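Local atomic coordinates of D-alanyl-D-alanine carboxypeptidase (Streptococcus pneumoniae R6, PDB entry 1XP4), a protein that probably trims the terminal D-alanine from peptidoglycan precursor peptides, as a penicillin-binding serine carboxypeptidase of the S11 family. Residues D299-I313 / R366-E378. Sequence-based numbering, arbitrary orientation.
Sequences DGKEDTVIAVAPEDI and RPSFEMVADKKIE
Val-308 and Val-372 form an antiparallel hydrogen-bonded pair, and the C-terminal domain illustrates here how a short outermost strand is joined to its neighbour by a few backbone bonds while side chains extend the contact. Val-308 N gives its hydrogen to Val-372 O at 2.6 Å, and Val-372 N returns one to Val-308 O at 2.7 Å. A third bond, from Asp-374 N to Ile-306 O (2.9 Å), prolongs the ladder past the non-hydrogen-bonded pair Ala-307 and Ala-373. Just after the strand, the backbone of Ala-309 also bonds to Gly-287 and Asp-288.

Apolar packing continues at both ends. Ile-313 lays its CG2 methyl over one face of the Phe-369 ring, 3.9 Å from the ring centroid and close to the normal, a CH-pi contact; the other branch carries CD1 to Phe-369 CB. In the selenomethionine at Met-371, chi1 and chi2 (-70°) place SE beside Ala-309 CB and Ile-313 CD1, and chi3 (-81°) swings CE back toward the backbone of Ala-307 and Val-308. Pro-310 sets CG against Val-372 CG2 (3.6 Å), the two side chains crossing nearly at right angles. Where the strand pairing ends, Val-305 CG1 packs between Ala-373 CB, the last strand residue, and Ile-377 CD1; Leu-340 also touches Val-305.

Among the charged residues, Asp-374 holds CG between its backbone N and carbonyl carbon (chi1 87°), and from there CG lies 3.8 Å from Val-308 CG2. Asp-299 OD1, on a poorly ordered residue, accepts from Ala-338 N.

Strand 368-373 lies between 307-308 and 345-350 in this sheet, so the contact joins an edge strand to the central one. Its chemistry implies cohesion from main-chain pairing and largely apolar packing, the CH-pi contact included, buried to varying degree.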
loop_
_atom_site.group_PDB
_atom_site.type_symbol
_atom_site.label_atom_id
_atom_site.label_comp_id
_atom_site.label_asym_id
_atom_site.label_seq_id
_atom_site.Cartn_x
_atom_site.Cartn_y
_atom_site.Cartn_z
ATOM N N ASP A 299 -38.697 -16.582 10.820
ATOM C CA ASP A 299 -39.118 -18.022 10.666
ATOM C C ASP A 299 -38.409 -19.003 11.644
ATOM O O ASP A 299 -37.563 -19.775 11.242
ATOM C CB ASP A 299 -38.813 -18.656 9.280
ATOM C CG ASP A 299 -39.277 -17.908 8.028
ATOM O OD1 ASP A 299 -38.399 -17.366 7.394
ATOM O OD2 ASP A 299 -40.322 -18.251 7.459
ATOM N N GLY A 300 -38.688 -18.983 12.964
ATOM C CA GLY A 300 -38.373 -20.242 13.692
ATOM C C GLY A 300 -38.272 -20.016 15.200
ATOM O O GLY A 300 -39.210 -20.112 15.976
ATOM N N LYS A 301 -37.046 -19.765 15.632
ATOM C CA LYS A 301 -36.994 -18.824 16.684
ATOM C C LYS A 301 -37.097 -17.450 16.082
ATOM O O LYS A 301 -36.849 -17.223 14.910
ATOM C CB LYS A 301 -35.667 -18.969 17.372
ATOM C CG LYS A 301 -35.933 -19.601 18.715
ATOM C CD LYS A 301 -34.642 -19.993 19.430
ATOM C CE LYS A 301 -34.781 -21.334 20.170
ATOM N NZ LYS A 301 -33.780 -21.435 21.236
ATOM N N GLU A 302 -37.444 -16.408 16.839
ATOM C CA GLU A 302 -37.820 -15.206 16.114
ATOM C C GLU A 302 -37.110 -13.981 16.601
ATOM O O GLU A 302 -36.224 -13.427 15.964
ATOM C CB GLU A 302 -39.326 -15.043 16.268
ATOM C CG GLU A 302 -40.063 -16.149 15.506
ATOM C CD GLU A 302 -40.980 -16.848 16.470
ATOM O OE1 GLU A 302 -41.023 -16.443 17.625
ATOM O OE2 GLU A 302 -41.670 -17.773 16.051
ATOM N N ASP A 303 -36.922 -14.132 17.904
ATOM C CA ASP A 303 -36.441 -13.041 18.697
ATOM C C ASP A 303 -35.060 -12.544 18.192
ATOM O O ASP A 303 -34.932 -11.499 17.613
ATOM C CB ASP A 303 -36.340 -13.574 20.120
ATOM C CG ASP A 303 -37.726 -13.863 20.724
ATOM O OD1 ASP A 303 -38.677 -13.234 20.280
ATOM O OD2 ASP A 303 -37.835 -14.722 21.608
ATOM N N THR A 304 -34.056 -13.363 18.473
ATOM C CA THR A 304 -32.590 -13.320 18.538
ATOM C C THR A 304 -31.918 -14.316 17.585
ATOM O O THR A 304 -32.360 -15.458 17.430
ATOM C CB THR A 304 -32.030 -13.447 20.014
ATOM O OG1 THR A 304 -31.480 -14.752 20.270
ATOM C CG2 THR A 304 -33.061 -13.133 21.088
ATOM N N VAL A 305 -30.955 -13.792 16.809
ATOM C CA VAL A 305 -29.703 -14.505 16.786
ATOM C C VAL A 305 -28.667 -13.720 17.540
ATOM O O VAL A 305 -28.346 -12.599 17.229
ATOM C CB VAL A 305 -29.129 -14.780 15.413
ATOM C CG1 VAL A 305 -28.901 -16.267 15.280
ATOM C CG2 VAL A 305 -30.007 -14.288 14.298
ATOM N N ILE A 306 -28.039 -14.337 18.506
ATOM C CA ILE A 306 -27.015 -13.510 19.047
ATOM C C ILE A 306 -25.913 -13.506 18.024
ATOM O O ILE A 306 -25.476 -14.511 17.477
ATOM C CB ILE A 306 -26.536 -14.043 20.406
ATOM C CG1 ILE A 306 -27.696 -14.028 21.387
ATOM C CG2 ILE A 306 -25.466 -13.087 20.970
ATOM C CD1 ILE A 306 -27.644 -12.834 22.351
ATOM N N ALA A 307 -25.732 -12.244 17.665
ATOM C CA ALA A 307 -24.694 -11.890 16.733
ATOM C C ALA A 307 -23.561 -11.313 17.557
ATOM O O ALA A 307 -23.679 -10.278 18.141
ATOM C CB ALA A 307 -25.251 -10.789 15.833
ATOM N N VAL A 308 -22.583 -12.079 17.102
ATOM C CA VAL A 308 -21.338 -12.244 17.824
ATOM C C VAL A 308 -20.118 -11.944 16.966
ATOM O O VAL A 308 -20.170 -12.041 15.744
ATOM C CB VAL A 308 -21.272 -13.694 18.349
ATOM C CG1 VAL A 308 -19.857 -14.060 18.692
ATOM C CG2 VAL A 308 -22.170 -13.849 19.561
ATOM N N ALA A 309 -19.020 -11.585 17.614
ATOM C CA ALA A 309 -17.744 -11.346 16.902
ATOM C C ALA A 309 -17.030 -12.650 16.610
ATOM O O ALA A 309 -16.915 -13.501 17.478
ATOM C CB ALA A 309 -16.907 -10.453 17.798
ATOM N N PRO A 310 -16.593 -12.918 15.359
ATOM C CA PRO A 310 -15.982 -14.238 15.410
ATOM C C PRO A 310 -14.509 -14.115 15.003
ATOM O O PRO A 310 -13.902 -14.927 14.301
ATOM C CB PRO A 310 -16.645 -14.976 14.255
ATOM C CG PRO A 310 -16.745 -13.958 13.117
ATOM C CD PRO A 310 -16.839 -12.591 13.939
ATOM N N GLU A 311 -13.954 -13.022 15.532
ATOM C CA GLU A 311 -12.524 -12.751 15.624
ATOM C C GLU A 311 -12.433 -11.584 16.588
ATOM O O GLU A 311 -13.424 -10.980 16.925
ATOM C CB GLU A 311 -11.945 -12.348 14.282
ATOM C CG GLU A 311 -11.915 -13.522 13.298
ATOM C CD GLU A 311 -11.271 -13.127 11.977
ATOM O OE1 GLU A 311 -11.053 -11.945 11.748
ATOM O OE2 GLU A 311 -10.925 -14.024 11.207
ATOM N N ASP A 312 -11.223 -11.263 17.062
ATOM C CA ASP A 312 -11.201 -10.181 18.053
ATOM C C ASP A 312 -11.281 -8.786 17.342
ATOM O O ASP A 312 -10.578 -8.527 16.381
ATOM C CB ASP A 312 -9.868 -10.302 18.853
ATOM C CG ASP A 312 -9.988 -11.189 20.121
ATOM O OD1 ASP A 312 -11.091 -11.539 20.473
ATOM O OD2 ASP A 312 -8.979 -11.492 20.753
ATOM N N ILE A 313 -12.094 -7.871 17.856
ATOM C CA ILE A 313 -12.235 -6.558 17.255
ATOM C C ILE A 313 -11.509 -5.476 18.037
ATOM O O ILE A 313 -11.698 -5.332 19.245
ATOM C CB ILE A 313 -13.725 -6.186 17.115
ATOM C CG1 ILE A 313 -14.422 -7.223 16.227
ATOM C CG2 ILE A 313 -13.871 -4.790 16.514
ATOM C CD1 ILE A 313 -15.898 -6.959 15.999
ATOM N N ARG A 366 -16.034 4.107 6.453
ATOM C CA ARG A 366 -15.599 4.155 7.831
ATOM C C ARG A 366 -15.678 2.707 8.297
ATOM O O ARG A 366 -16.557 1.960 7.866
ATOM C CB ARG A 366 -16.499 5.100 8.624
ATOM C CG ARG A 366 -16.014 6.563 8.565
ATOM C CD ARG A 366 -15.491 6.946 7.169
ATOM N NE ARG A 366 -15.115 8.355 7.060
ATOM C CZ ARG A 366 -14.651 8.921 5.945
ATOM N NH1 ARG A 366 -14.500 8.198 4.843
ATOM N NH2 ARG A 366 -14.346 10.213 5.926
ATOM N N PRO A 367 -14.746 2.285 9.166
ATOM C CA PRO A 367 -14.689 0.913 9.684
ATOM C C PRO A 367 -15.960 0.275 10.231
ATOM O O PRO A 367 -16.621 0.806 11.128
ATOM C CB PRO A 367 -13.580 0.980 10.730
ATOM C CG PRO A 367 -13.642 2.395 11.201
ATOM C CD PRO A 367 -13.811 3.151 9.906
ATOM N N SER A 368 -16.284 -0.880 9.666
ATOM C CA SER A 368 -17.436 -1.662 10.073
ATOM C C SER A 368 -16.932 -3.098 10.103
ATOM O O SER A 368 -16.299 -3.566 9.156
ATOM C CB SER A 368 -18.585 -1.521 9.066
ATOM O OG SER A 368 -18.381 -2.324 7.917
ATOM N N PHE A 369 -17.198 -3.789 11.202
ATOM C CA PHE A 369 -16.757 -5.162 11.358
ATOM C C PHE A 369 -17.964 -6.096 11.375
ATOM O O PHE A 369 -18.962 -5.824 12.044
ATOM C CB PHE A 369 -15.949 -5.275 12.646
ATOM C CG PHE A 369 -14.990 -4.134 12.849
ATOM C CD1 PHE A 369 -15.411 -2.954 13.450
ATOM C CD2 PHE A 369 -13.673 -4.224 12.403
ATOM C CE1 PHE A 369 -14.531 -1.875 13.603
ATOM C CE2 PHE A 369 -12.787 -3.155 12.552
ATOM C CZ PHE A 369 -13.217 -1.978 13.152
ATOM N N GLU A 370 -17.874 -7.192 10.630
ATOM C CA GLU A 370 -18.974 -8.142 10.549
ATOM C C GLU A 370 -19.258 -8.890 11.842
ATOM O O GLU A 370 -18.350 -9.323 12.551
ATOM C CB GLU A 370 -18.727 -9.138 9.415
ATOM C CG GLU A 370 -18.618 -8.470 8.055
ATOM C CD GLU A 370 -18.526 -9.457 6.907
ATOM O OE1 GLU A 370 -17.628 -10.333 6.939
ATOM O OE2 GLU A 370 -19.352 -9.348 5.970
HETATM N N MSE A 371 -20.545 -9.014 12.142
HETATM C CA MSE A 371 -21.010 -9.708 13.327
HETATM C C MSE A 371 -21.791 -10.919 12.853
HETATM O O MSE A 371 -22.782 -10.812 12.130
HETATM C CB MSE A 371 -21.876 -8.788 14.177
HETATM C CG MSE A 371 -21.088 -7.643 14.795
HETATM SE SE MSE A 371 -19.868 -8.204 16.183
HETATM C CE MSE A 371 -21.125 -8.317 17.631
ATOM N N VAL A 372 -21.317 -12.072 13.287
ATOM C CA VAL A 372 -21.859 -13.358 12.903
ATOM C C VAL A 372 -22.946 -13.938 13.803
ATOM O O VAL A 372 -23.042 -13.603 14.984
ATOM C CB VAL A 372 -20.678 -14.345 12.793
ATOM C CG1 VAL A 372 -21.153 -15.760 12.861
ATOM C CG2 VAL A 372 -19.925 -14.085 11.507
ATOM N N ALA A 373 -23.767 -14.810 13.223
ATOM C CA ALA A 373 -24.837 -15.490 13.952
ATOM C C ALA A 373 -24.196 -16.656 14.700
ATOM O O ALA A 373 -23.487 -17.459 14.090
ATOM C CB ALA A 373 -25.869 -16.017 12.976
ATOM N N ASP A 374 -24.437 -16.774 16.003
ATOM C CA ASP A 374 -23.810 -17.872 16.733
ATOM C C ASP A 374 -24.782 -18.979 17.131
ATOM O O ASP A 374 -24.705 -19.530 18.224
ATOM C CB ASP A 374 -23.056 -17.322 17.957
ATOM C CG ASP A 374 -23.928 -17.182 19.177
ATOM O OD1 ASP A 374 -25.123 -16.852 19.028
ATOM O OD2 ASP A 374 -23.403 -17.392 20.290
ATOM N N LYS A 375 -25.671 -19.325 16.205
ATOM C CA LYS A 375 -26.687 -20.347 16.423
ATOM C C LYS A 375 -27.458 -20.470 15.113
ATOM O O LYS A 375 -27.447 -19.550 14.299
ATOM C CB LYS A 375 -27.618 -19.889 17.553
ATOM C CG LYS A 375 -28.797 -20.783 17.907
ATOM C CD LYS A 375 -29.551 -20.140 19.071
ATOM C CE LYS A 375 -30.767 -20.922 19.523
ATOM N NZ LYS A 375 -31.194 -20.488 20.885
ATOM N N LYS A 376 -28.110 -21.605 14.898
ATOM C CA LYS A 376 -28.891 -21.808 13.684
ATOM C C LYS A 376 -30.363 -21.589 14.027
ATOM O O LYS A 376 -30.766 -21.807 15.167
ATOM C CB LYS A 376 -28.667 -23.230 13.159
ATOM C CG LYS A 376 -29.555 -23.641 11.989
ATOM C CD LYS A 376 -29.291 -25.092 11.613
ATOM C CE LYS A 376 -30.212 -25.589 10.506
ATOM N NZ LYS A 376 -29.892 -27.000 10.122
ATOM N N ILE A 377 -31.161 -21.156 13.053
ATOM C CA ILE A 377 -32.585 -20.925 13.294
ATOM C C ILE A 377 -33.480 -21.774 12.383
ATOM O O ILE A 377 -33.131 -22.053 11.236
ATOM C CB ILE A 377 -32.939 -19.442 13.111
ATOM C CG1 ILE A 377 -31.942 -18.571 13.883
ATOM C CG2 ILE A 377 -34.343 -19.179 13.626
ATOM C CD1 ILE A 377 -31.969 -18.773 15.385
ATOM N N GLU A 378 -34.642 -22.161 12.910
ATOM C CA GLU A 378 -35.617 -23.013 12.219
ATOM C C GLU A 378 -34.965 -24.341 11.831
ATOM O O GLU A 378 -34.924 -24.669 10.619
ATOM C CB GLU A 378 -36.190 -22.346 10.961
ATOM C CG GLU A 378 -37.282 -23.205 10.298
ATOM C CD GLU A 378 -37.545 -22.846 8.845
ATOM O OE1 GLU A 378 -36.573 -22.726 8.069
ATOM O OE2 GLU A 378 -38.728 -22.699 8.472
#